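Local coordinates for protein CDP-4-keto-6-deoxy-D-glucose-3-dehydrase (Yersinia pseudotuberculosis, PDB 3BB8) that binds pyridoxal 5'-phosphate and probably dehydrates CDP-4-keto-6-deoxy-D-glucose at C3 on the path to lipopolysaccharide sugars, at residues Arg62-Phe67 / Val80-Ser85. The protein carries 1 engineered substitution. Numbering follows the deposited sequence.
Sequences RFNDAF and VLTTTS. With PLP (pyridoxal-5'-phosphate), chain C.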
loop_
_atom_site.group_PDB
_atom_site.type_symbol
_atom_site.label_atom_id
_atom_site.label_comp_id
_atom_site.label_asym_id
_atom_site.label_seq_id
_atom_site.Cartn_x
_atom_site.Cartn_y
_atom_site.Cartn_z
ATOM N N ARG A 62 17.899 1.933 6.771
ATOM C CA ARG A 62 19.112 2.488 6.187
ATOM C C ARG A 62 18.867 3.085 4.801
ATOM O O ARG A 62 19.045 4.288 4.593
ATOM C CB ARG A 62 20.157 1.372 6.135
ATOM C CG ARG A 62 21.403 1.615 5.333
ATOM C CD ARG A 62 22.176 0.296 5.258
ATOM N NE ARG A 62 23.314 0.362 4.348
ATOM C CZ ARG A 62 23.879 -0.705 3.789
ATOM N NH1 ARG A 62 23.410 -1.923 4.046
ATOM N NH2 ARG A 62 24.909 -0.553 2.965
ATOM N N PHE A 63 18.440 2.256 3.858
ATOM C CA PHE A 63 18.189 2.744 2.507
ATOM C C PHE A 63 17.024 3.724 2.386
ATOM O O PHE A 63 17.133 4.731 1.671
ATOM C CB PHE A 63 17.974 1.577 1.552
ATOM C CG PHE A 63 19.189 0.732 1.362
ATOM C CD1 PHE A 63 19.346 -0.457 2.071
ATOM C CD2 PHE A 63 20.190 1.128 0.479
ATOM C CE1 PHE A 63 20.479 -1.237 1.901
ATOM C CE2 PHE A 63 21.327 0.359 0.302
ATOM C CZ PHE A 63 21.475 -0.828 1.013
ATOM N N ASN A 64 15.918 3.447 3.076
ATOM C CA ASN A 64 14.772 4.340 2.998
ATOM C C ASN A 64 15.142 5.725 3.500
ATOM O O ASN A 64 14.647 6.726 2.978
ATOM C CB ASN A 64 13.588 3.807 3.805
ATOM C CG ASN A 64 12.326 4.646 3.606
ATOM O OD1 ASN A 64 11.739 4.651 2.522
ATOM N ND2 ASN A 64 11.915 5.371 4.650
ATOM N N ASP A 65 16.005 5.786 4.515
ATOM C CA ASP A 65 16.439 7.075 5.061
ATOM C C ASP A 65 17.244 7.814 4.008
ATOM O O ASP A 65 17.036 9.005 3.771
ATOM C CB ASP A 65 17.319 6.899 6.306
ATOM C CG ASP A 65 16.557 6.354 7.493
ATOM O OD1 ASP A 65 15.373 6.727 7.666
ATOM O OD2 ASP A 65 17.147 5.563 8.262
ATOM N N ALA A 66 18.172 7.097 3.385
ATOM C CA ALA A 66 19.019 7.669 2.342
ATOM C C ALA A 66 18.173 8.165 1.164
ATOM O O ALA A 66 18.387 9.266 0.650
ATOM C CB ALA A 66 20.033 6.627 1.863
ATOM N N PHE A 67 17.204 7.351 0.750
ATOM C CA PHE A 67 16.340 7.715 -0.365
ATOM C C PHE A 67 15.518 8.960 -0.087
ATOM O O PHE A 67 15.507 9.887 -0.894
ATOM C CB PHE A 67 15.396 6.560 -0.737
ATOM C CG PHE A 67 14.466 6.892 -1.878
ATOM C CD1 PHE A 67 13.232 7.497 -1.637
ATOM C CD2 PHE A 67 14.868 6.694 -3.198
ATOM C CE1 PHE A 67 12.413 7.907 -2.691
ATOM C CE2 PHE A 67 14.055 7.103 -4.260
ATOM C CZ PHE A 67 12.826 7.712 -4.003
ATOM N N VAL A 80 10.052 14.314 2.976
ATOM C CA VAL A 80 9.724 13.322 1.966
ATOM C C VAL A 80 9.377 12.013 2.667
ATOM O O VAL A 80 10.163 11.493 3.447
ATOM C CB VAL A 80 10.917 13.081 1.011
ATOM C CG1 VAL A 80 10.646 11.865 0.121
ATOM C CG2 VAL A 80 11.164 14.329 0.158
ATOM N N LEU A 81 8.189 11.490 2.383
ATOM C CA LEU A 81 7.734 10.239 2.977
ATOM C C LEU A 81 7.473 9.207 1.883
ATOM O O LEU A 81 6.739 9.488 0.932
ATOM C CB LEU A 81 6.435 10.471 3.751
ATOM C CG LEU A 81 6.475 11.307 5.027
ATOM C CD1 LEU A 81 5.052 11.564 5.507
ATOM C CD2 LEU A 81 7.285 10.567 6.092
ATOM N N THR A 82 8.060 8.020 2.010
ATOM C CA THR A 82 7.814 7.001 1.015
ATOM C C THR A 82 6.524 6.260 1.326
ATOM O O THR A 82 6.082 6.207 2.479
ATOM C CB THR A 82 8.963 5.979 0.923
ATOM O OG1 THR A 82 9.194 5.385 2.209
ATOM C CG2 THR A 82 10.233 6.660 0.415
ATOM N N THR A 83 5.915 5.697 0.287
ATOM C CA THR A 83 4.676 4.945 0.441
ATOM C C THR A 83 4.604 3.851 -0.635
ATOM O O THR A 83 5.499 3.756 -1.470
ATOM C CB THR A 83 3.458 5.893 0.396
ATOM O OG1 THR A 83 2.264 5.141 0.622
ATOM C CG2 THR A 83 3.386 6.619 -0.926
ATOM N N THR A 84 3.552 3.031 -0.625
ATOM C CA THR A 84 3.454 1.897 -1.553
ATOM C C THR A 84 3.367 2.164 -3.055
ATOM O O THR A 84 3.750 1.314 -3.851
ATOM C CB THR A 84 2.256 0.998 -1.214
ATOM O OG1 THR A 84 1.088 1.519 -1.859
ATOM C CG2 THR A 84 2.027 0.945 0.307
ATOM N N SER A 85 2.863 3.328 -3.444
ATOM C CA SER A 85 2.701 3.628 -4.850
ATOM C C SER A 85 2.337 5.087 -5.025
ATOM O O SER A 85 2.081 5.794 -4.052
ATOM C CB SER A 85 1.553 2.776 -5.422
ATOM O OG SER A 85 0.318 3.098 -4.784
HETATM N N1 PLP C . -1.265 9.756 -11.136
HETATM C C2 PLP C . -0.712 9.728 -12.406
HETATM C C2A PLP C . -0.939 10.939 -13.302
HETATM C C3 PLP C . 0.039 8.591 -12.829
HETATM O O3 PLP C . 0.591 8.521 -14.060
HETATM C C4 PLP C . 0.229 7.463 -11.922
HETATM C C4A PLP C . 1.090 6.254 -12.426
HETATM C C5 PLP C . -0.378 7.549 -10.626
HETATM C C6 PLP C . -1.128 8.736 -10.268
HETATM C C5A PLP C . -0.322 6.522 -9.536
HETATM O O4P PLP C . 0.848 5.837 -9.475
HETATM P P PLP C . 0.989 4.255 -9.229
HETATM O O1P PLP C . 2.412 4.041 -8.756
HETATM O O2P PLP C . 0.734 3.572 -10.697
HETATM O O3P PLP C . -0.059 3.784 -8.214
#
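Asn64, in the first turn of helix 62-75, meets Thr82 of strand 79-83 through its amide oxygen. Thr82 OG1 donates a hydrogen bond to Asn64 OD1 over 2.7 Å, although the hydroxyl's position is less certain than the short length suggests. The same oxygen lies near the other branch of Thr82 as well, with Asn64 OD1 3.3 Å from Thr82 CG2. With CG anti to the backbone N (chi1 -173°), the amide end of Asn64 comes close to Thr82. The Asn64 N-H bonds to Asp293 OD1, which ties the start of this helix to helix 293-323. The helix packs against a strand of the large mixed sheet of the aspartate aminotransferase fold: within this chain 79-83 pairs antiparallel with 228-232. One turn further on, Phe67 brings CD1 to 3.7 Å from Thr82 CG2, an oblique approach to the ring. Its own chi1 of 179° places that ring atom beside the threonine methyl, and the ring also meets Phe216, planes at about 80°. Beyond the strand, Ser85 N-caps helix 86-96 through OG to Ser88 N, while Ser85 CB comes within 3.4 Å of phosphate oxygen O3P of pyridoxal phosphate.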